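Local atomic coordinates of peptidoglycan-N-acetylmuramic acid deacetylase PdaC (PDB entry 6H8N), a protein that removes acetyl groups from N-acetylmuramic acid residues of peptidoglycan, giving resistance to lysozyme, and also deacylates short chitin oligomers. Residues I156-H159 / T164-D167; I12-S17 / D170-K175. The protein carries 1 engineered substitution. All coordinates share one frame; numbering follows the deposited sequence.

Interaction 1. Residues I156-H159 / T164-D167. With PO4 (phosphate ion), chain D.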
ATOM      1  N   ILE A 156       0.267  -0.668   7.673  1.00  8.55           N
ATOM      2  CA  ILE A 156      -1.136  -0.384   7.969  0.57  8.74           C
ATOM      3  C   ILE A 156      -1.942  -0.515   6.690  1.00  9.56           C
ATOM      4  O   ILE A 156      -1.521  -0.028   5.635  1.00  9.87           O
ATOM      5  CB  ILE A 156      -1.291   1.039   8.542  0.57  9.30           C
ATOM      6  CG1 ILE A 156      -0.541   1.170   9.872  0.57 11.25           C
ATOM      7  CG2 ILE A 156      -2.754   1.388   8.730  0.57 12.13           C
ATOM      8  CD1 ILE A 156      -0.275   2.601  10.297  0.57 11.65           C
ATOM      9  N   LEU A 157      -3.124  -1.129   6.784  1.00  8.60           N
ATOM     10  CA  LEU A 157      -4.076  -1.235   5.671  1.00  8.63           C
ATOM     11  C   LEU A 157      -5.257  -0.297   5.870  1.00  8.94           C
ATOM     12  O   LEU A 157      -5.994  -0.420   6.854  1.00 10.55           O
ATOM     13  CB  LEU A 157      -4.582  -2.669   5.554  1.00  9.54           C
ATOM     14  CG  LEU A 157      -5.770  -2.931   4.623  1.00  9.38           C
ATOM     15  CD1 LEU A 157      -5.421  -2.523   3.197  1.00  9.43           C
ATOM     16  CD2 LEU A 157      -6.213  -4.387   4.707  1.00 10.41           C
ATOM     17  N   ILE A 158      -5.465   0.608   4.916  1.00  8.99           N
ATOM     18  CA  ILE A 158      -6.664   1.435   4.811  1.00  8.85           C
ATOM     19  C   ILE A 158      -7.205   1.255   3.398  1.00  8.32           C
ATOM     20  O   ILE A 158      -6.434   1.038   2.453  1.00  9.06           O
ATOM     21  CB  ILE A 158      -6.299   2.916   5.080  1.00  9.49           C
ATOM     22  CG1 ILE A 158      -5.797   3.071   6.522  1.00 11.36           C
ATOM     23  CG2 ILE A 158      -7.466   3.856   4.776  1.00 10.89           C
ATOM     24  CD1 ILE A 158      -5.188   4.403   6.847  1.00 21.74           C
ATOM     25  N   HIS A 159      -8.521   1.317   3.229  1.00  9.04           N
ATOM     26  CA  HIS A 159      -9.119   1.197   1.898  1.00  8.65           C
ATOM     27  C   HIS A 159      -9.512   2.588   1.416  1.00  9.52           C
ATOM     28  O   HIS A 159     -10.404   3.211   1.992  1.00 11.09           O
ATOM     29  CB  HIS A 159     -10.302   0.228   1.952  1.00  9.37           C
ATOM     30  CG  HIS A 159      -9.903  -1.134   2.435  1.00  9.17           C
ATOM     31  ND1 HIS A 159      -9.840  -1.470   3.773  1.00 10.06           N
ATOM     32  CD2 HIS A 159      -9.460  -2.229   1.764  1.00 10.39           C
ATOM     33  CE1 HIS A 159      -9.409  -2.714   3.901  1.00 10.03           C
ATOM     34  NE2 HIS A 159      -9.169  -3.195   2.695  1.00 10.53           N
ATOM     35  N   THR A 164     -14.932   8.189   5.070  1.00 11.31           N
ATOM     36  CA  THR A 164     -14.440   8.063   6.438  1.00 11.87           C
ATOM     37  C   THR A 164     -13.000   7.577   6.469  1.00 10.42           C
ATOM     38  O   THR A 164     -12.257   7.910   7.395  1.00 10.70           O
ATOM     39  CB  THR A 164     -15.347   7.158   7.290  1.00 11.48           C
ATOM     40  OG1 THR A 164     -15.761   6.016   6.538  1.00 12.67           O
ATOM     41  CG2 THR A 164     -16.588   7.902   7.751  1.00 14.22           C
ATOM     42  N   SER A 165     -12.599   6.760   5.498  1.00 10.37           N
ATOM     43  CA  SER A 165     -11.216   6.293   5.412  1.00  9.62           C
ATOM     44  C   SER A 165     -10.274   7.420   5.019  1.00 10.17           C
ATOM     45  O   SER A 165      -9.177   7.527   5.568  1.00 10.75           O
ATOM     46  CB  SER A 165     -11.124   5.140   4.414  1.00 10.50           C
ATOM     47  OG  SER A 165     -11.815   4.023   4.910  1.00 12.00           O
ATOM     48  N   ALA A 166     -10.661   8.257   4.064  1.00 10.31           N
ATOM     49  CA  ALA A 166      -9.807   9.378   3.695  1.00 10.99           C
ATOM     50  C   ALA A 166      -9.681  10.362   4.848  1.00  9.61           C
ATOM     51  O   ALA A 166      -8.594  10.871   5.135  1.00 10.00           O
ATOM     52  CB  ALA A 166     -10.350  10.068   2.448  1.00 11.03           C
ATOM     53  N   ASP A 167     -10.792  10.664   5.508  1.00  9.66           N
ATOM     54  CA  ASP A 167     -10.736  11.559   6.664  1.00 10.56           C
ATOM     55  C   ASP A 167      -9.875  10.975   7.775  1.00  9.77           C
ATOM     56  O   ASP A 167      -9.041  11.673   8.362  1.00 11.11           O
ATOM     57  CB  ASP A 167     -12.148  11.868   7.173  1.00 10.88           C
ATOM     58  CG  ASP A 167     -12.934  12.749   6.218  1.00 15.99           C
ATOM     59  OD1 ASP A 167     -12.333  13.442   5.371  1.00 17.99           O
ATOM     60  OD2 ASP A 167     -14.181  12.760   6.332  1.00 17.40           O
TER
HETATM   61  P   PO4 D 502      -9.059  -6.076   0.837  1.00  9.56           P
HETATM   62  O1  PO4 D 502     -10.423  -6.626   1.335  1.00 10.79           O
HETATM   63  O2  PO4 D 502      -8.267  -5.654   2.062  1.00 10.13           O
HETATM   64  O3  PO4 D 502      -9.357  -4.843   0.051  1.00  9.92           O
HETATM   65  O4  PO4 D 502      -8.392  -7.118  -0.003  1.00 10.33           O
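S165, in the first turn of helix 163-178, rests against I158 and H159 of strand 155-159, touching the side chain of the first and the backbone of the second. The backbones come nearest at H159 and S165, whose CA atoms are 6.5 Å apart, and 101 Å² of surface is buried in all.

The apolar part is small. CG2 of I158 lies 3.9 Å from CB of S165; with CG1 beside the backbone N (chi1 -64°), it is the methyl branch, anti to that N, that reaches the helix. The carbonyl O of H159 approaches CB of S165 at 3.2 Å, a van der Waals contact.

Polar contacts run through a third residue. OD1 of D133 is hydrogen-bonded to ND1 of H159 and OD2 to OG of S165, so one carboxylate ties strand and helix together. By similarity to relatives, D133 probably raises the pKa of the active-site histidine, and H159 probably acts as the proton donor.

The other ring nitrogen serves the ligand. NE2 of H159 donates to O2 of the phosphate over 2.7 Å, nearly straight at 177°, and O2 lies in the ring plane at its edge. CD1 of L157 sits 3.8 Å above one face of the ring, offset toward its rim, while CD2 of the same leucine meets O2 of the phosphate at 3.6 Å. The ion, probably from the crystallisation liquor, is also hydrogen-bonded to the backbone N of Y109.

Gripped at both nitrogens, the imidazole has its rotation fixed, and the zinc ion lies about 4 Å from its side chain. The hydroxyl of S165, one step behind D133, probably helps to hold that carboxylate, and with it H159, in place in this deacetylase site.

Interaction 2. Residues I12-S17 / D170-K175. Engineered in segment 12-17: S17 (natural residue Asp).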
ATOM      1  N   ILE A  12       7.193   3.707   9.242  1.00  9.60           N
ATOM      2  CA  ILE A  12       5.921   3.011   9.144  1.00  9.14           C
ATOM      3  C   ILE A  12       5.472   3.084   7.695  1.00  9.32           C
ATOM      4  O   ILE A  12       5.751   4.058   6.989  1.00 10.50           O
ATOM      5  CB  ILE A  12       4.902   3.629  10.131  1.00 11.00           C
ATOM      6  CG1 ILE A  12       3.689   2.722  10.345  1.00 13.28           C
ATOM      7  CG2 ILE A  12       4.484   5.030   9.694  1.00 11.27           C
ATOM      8  CD1 ILE A  12       2.949   3.033  11.644  1.00 13.37           C
ATOM      9  N   ALA A  13       4.777   2.043   7.247  1.00  9.63           N
ATOM     10  CA  ALA A  13       4.265   1.957   5.875  1.00  8.94           C
ATOM     11  C   ALA A  13       2.744   2.042   5.901  1.00  9.01           C
ATOM     12  O   ALA A  13       2.062   1.069   6.238  1.00 10.28           O
ATOM     13  CB  ALA A  13       4.728   0.671   5.208  1.00  9.99           C
ATOM     14  N   LEU A  14       2.210   3.192   5.521  1.00  8.96           N
ATOM     15  CA  LEU A  14       0.781   3.315   5.287  1.00  8.52           C
ATOM     16  C   LEU A  14       0.472   2.817   3.893  1.00  8.98           C
ATOM     17  O   LEU A  14       1.107   3.234   2.919  1.00  9.84           O
ATOM     18  CB  LEU A  14       0.337   4.768   5.411  1.00 11.20           C
ATOM     19  CG  LEU A  14       0.565   5.434   6.733  1.00 14.40           C
ATOM     20  CD1 LEU A  14       0.067   6.858   6.689  1.00 15.90           C
ATOM     21  CD2 LEU A  14      -0.147   4.671   7.805  1.00 19.92           C
ATOM     22  N   THR A  15      -0.502   1.933   3.784  1.00  9.09           N
ATOM     23  CA  THR A  15      -0.852   1.356   2.500  1.00  8.70           C
ATOM     24  C   THR A  15      -2.349   1.449   2.282  1.00  8.98           C
ATOM     25  O   THR A  15      -3.154   1.415   3.236  1.00  9.63           O
ATOM     26  CB  THR A  15      -0.382  -0.101   2.357  1.00  9.54           C
ATOM     27  OG1 THR A  15      -1.200  -0.987   3.134  1.00  9.55           O
ATOM     28  CG2 THR A  15       1.081  -0.239   2.746  1.00  9.79           C
ATOM     29  N   PHE A  16      -2.720   1.608   1.013  1.00  8.77           N
ATOM     30  CA  PHE A  16      -4.089   1.902   0.622  1.00  8.82           C
ATOM     31  C   PHE A  16      -4.519   0.968  -0.490  1.00 11.19           C
ATOM     32  O   PHE A  16      -3.915   0.987  -1.567  1.00 15.72           O
ATOM     33  CB  PHE A  16      -4.215   3.345   0.144  1.00 10.21           C
ATOM     34  CG  PHE A  16      -3.886   4.333   1.207  1.00  9.78           C
ATOM     35  CD1 PHE A  16      -4.839   4.663   2.141  1.00 10.18           C
ATOM     36  CD2 PHE A  16      -2.643   4.918   1.289  1.00 10.49           C
ATOM     37  CE1 PHE A  16      -4.569   5.540   3.141  1.00 11.34           C
ATOM     38  CE2 PHE A  16      -2.342   5.802   2.300  1.00  9.93           C
ATOM     39  CZ  PHE A  16      -3.313   6.119   3.238  1.00 11.24           C
ATOM     40  N   SER A  17      -5.586   0.218  -0.269  1.00  8.29           N
ATOM     41  CA  SER A  17      -6.112  -0.710  -1.260  1.00  8.84           C
ATOM     42  C   SER A  17      -7.446  -0.234  -1.798  1.00  8.51           C
ATOM     43  O   SER A  17      -8.260   0.317  -1.062  1.00 10.05           O
ATOM     44  CB  SER A  17      -6.359  -2.068  -0.613  1.00  9.20           C
ATOM     45  OG  SER A  17      -5.136  -2.699  -0.286  1.00  9.28           O
ATOM     46  N   ASP A 170      -6.129  11.261   6.891  1.00 10.44           N
ATOM     47  CA  ASP A 170      -5.522  12.569   7.142  1.00 10.04           C
ATOM     48  C   ASP A 170      -5.080  12.702   8.588  1.00 10.74           C
ATOM     49  O   ASP A 170      -3.964  13.161   8.865  1.00 11.39           O
ATOM     50  CB  ASP A 170      -6.489  13.695   6.793  1.00 13.15           C
ATOM     51  CG  ASP A 170      -5.880  15.069   7.049  1.00 16.30           C
ATOM     52  OD1 ASP A 170      -5.038  15.518   6.251  1.00 15.81           O
ATOM     53  OD2 ASP A 170      -6.212  15.701   8.084  1.00 21.70           O
ATOM     54  N   GLU A 171      -5.952  12.333   9.528  1.00  9.42           N
ATOM     55  CA  GLU A 171      -5.626  12.439  10.941  1.00 10.59           C
ATOM     56  C   GLU A 171      -4.501  11.483  11.321  1.00  9.90           C
ATOM     57  O   GLU A 171      -3.616  11.842  12.108  1.00 10.31           O
ATOM     58  CB  GLU A 171      -6.886  12.197  11.780  1.00 10.46           C
ATOM     59  CG  GLU A 171      -6.634  12.269  13.262  1.00 11.49           C
ATOM     60  CD  GLU A 171      -7.874  12.350  14.106  1.00 11.86           C
ATOM     61  OE1 GLU A 171      -8.974  12.506  13.560  1.00 14.63           O
ATOM     62  OE2 GLU A 171      -7.715  12.238  15.334  1.00 14.22           O
ATOM     63  N   ILE A 172      -4.509  10.264  10.772  1.00  9.43           N
ATOM     64  CA  ILE A 172      -3.439   9.301  11.037  1.00  9.00           C
ATOM     65  C   ILE A 172      -2.106   9.831  10.531  1.00  8.58           C
ATOM     66  O   ILE A 172      -1.083   9.739  11.211  1.00  9.20           O
ATOM     67  CB  ILE A 172      -3.800   7.938  10.423  1.00  9.58           C
ATOM     68  CG1 ILE A 172      -4.949   7.285  11.210  1.00  9.60           C
ATOM     69  CG2 ILE A 172      -2.581   7.026  10.327  1.00 10.38           C
ATOM     70  CD1 ILE A 172      -5.677   6.250  10.414  1.00 10.60           C
ATOM     71  N   ILE A 173      -2.098  10.358   9.314  1.00  8.48           N
ATOM     72  CA  ILE A 173      -0.870  10.913   8.748  1.00  8.65           C
ATOM     73  C   ILE A 173      -0.340  12.035   9.633  1.00  8.64           C
ATOM     74  O   ILE A 173       0.854  12.098   9.946  1.00  9.80           O
ATOM     75  CB  ILE A 173      -1.120  11.382   7.310  1.00  8.47           C
ATOM     76  CG1 ILE A 173      -1.317  10.171   6.383  1.00  9.71           C
ATOM     77  CG2 ILE A 173       0.035  12.280   6.817  1.00  9.76           C
ATOM     78  CD1 ILE A 173      -1.985  10.503   5.069  1.00 10.55           C
ATOM     79  N   LYS A 174      -1.225  12.930  10.070  1.00  9.13           N
ATOM     80  CA  LYS A 174      -0.797  14.023  10.943  1.00  9.76           C
ATOM     81  C   LYS A 174      -0.228  13.497  12.257  1.00  9.40           C
ATOM     82  O   LYS A 174       0.848  13.920  12.703  1.00 10.62           O
ATOM     83  CB  LYS A 174      -1.959  14.954  11.227  1.00 11.12           C
ATOM     84  CG  LYS A 174      -1.544  16.137  12.097  1.00 14.99           C
ATOM     85  CD  LYS A 174      -2.719  17.007  12.494  1.00 18.26           C
ATOM     86  CE  LYS A 174      -2.261  18.313  13.143  1.00 21.86           C
ATOM     87  NZ  LYS A 174      -1.499  19.174  12.183  1.00 19.94           N
ATOM     88  N   LYS A 175      -0.949  12.600  12.909  1.00  9.67           N
ATOM     89  CA  LYS A 175      -0.518  12.130  14.221  1.00  9.99           C
ATOM     90  C   LYS A 175       0.774  11.325  14.146  1.00  9.97           C
ATOM     91  O   LYS A 175       1.646  11.467  15.004  1.00 10.64           O
ATOM     92  CB  LYS A 175      -1.641  11.354  14.903  1.00 10.22           C
ATOM     93  CG  LYS A 175      -2.777  12.256  15.320  1.00 10.70           C
ATOM     94  CD  LYS A 175      -3.824  11.532  16.115  1.00 12.94           C
ATOM     95  CE  LYS A 175      -4.730  12.545  16.810  1.00 12.42           C
ATOM     96  NZ  LYS A 175      -5.882  11.908  17.447  1.00 18.58           N
TER
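Strand 11-17 and helix 163-178 come closest in backbone at L14 and I173, whose CA atoms stand 8.5 Å apart. That spacing leaves room for side chains between the two backbones, and the contact buries 119 Å² in total.

L14 carries the strand's share of the packing. Its CB points toward the helix, and its forked end divides between two successive helix residues: CD1 meets CG1 of I173 at 3.6 Å, while CD2 lies 4.2 Å from CG2 of I172. Chi1 of -71° in I173 sets CG1 beside the backbone N and brings this longer branch to L14; the two side chains cross obliquely. I172 directs its CB toward the strand and supplies its methyl branch.

Apolar neighbours extend the packing. I156 of the adjacent strand packs on L14, L32 of helix 22-35 touches I173, and V146 of helix 139-149 touches I172. On the helix itself, NZ of K175 forms a salt bridge at 2.8 Å with OE2 of E171, one turn earlier in the helix, and that oxygen offers its anti lone pair.

Strand 11-17 ends at the engineered S17, an aspartate in the natural protein and there, by similarity, the proton acceptor. Hydrophobic packing of a helix on a parallel strand that leads to the active site is characteristic of the NodB-homology fold, a distorted (beta/alpha) barrel of the CE4 polysaccharide deacetylases.

How the interactions relate
The centres of interactions 1 and 2 are 8 Å apart, and both use helix 163-178: 164-167 near its start, 170-175 further along. Strands 155-159 and 11-17 are parallel neighbours in one sheet, joined by probable hydrogen bonds from I156 N to A13 O (2.9 Å) and between I156 O and T15 OG1 (2.7 Å). In chain order the segments run 12-17, 156-159, 164-167, 170-175, so interaction 2 joins distant pieces. One helix thus spans two strands of the NodB-homology domain, the C-terminal part of PdaC. These strands bring H159, the presumed proton donor, and position 17, the presumed acceptor when it is the natural aspartate (here the engineered S17), to the same catalytic end.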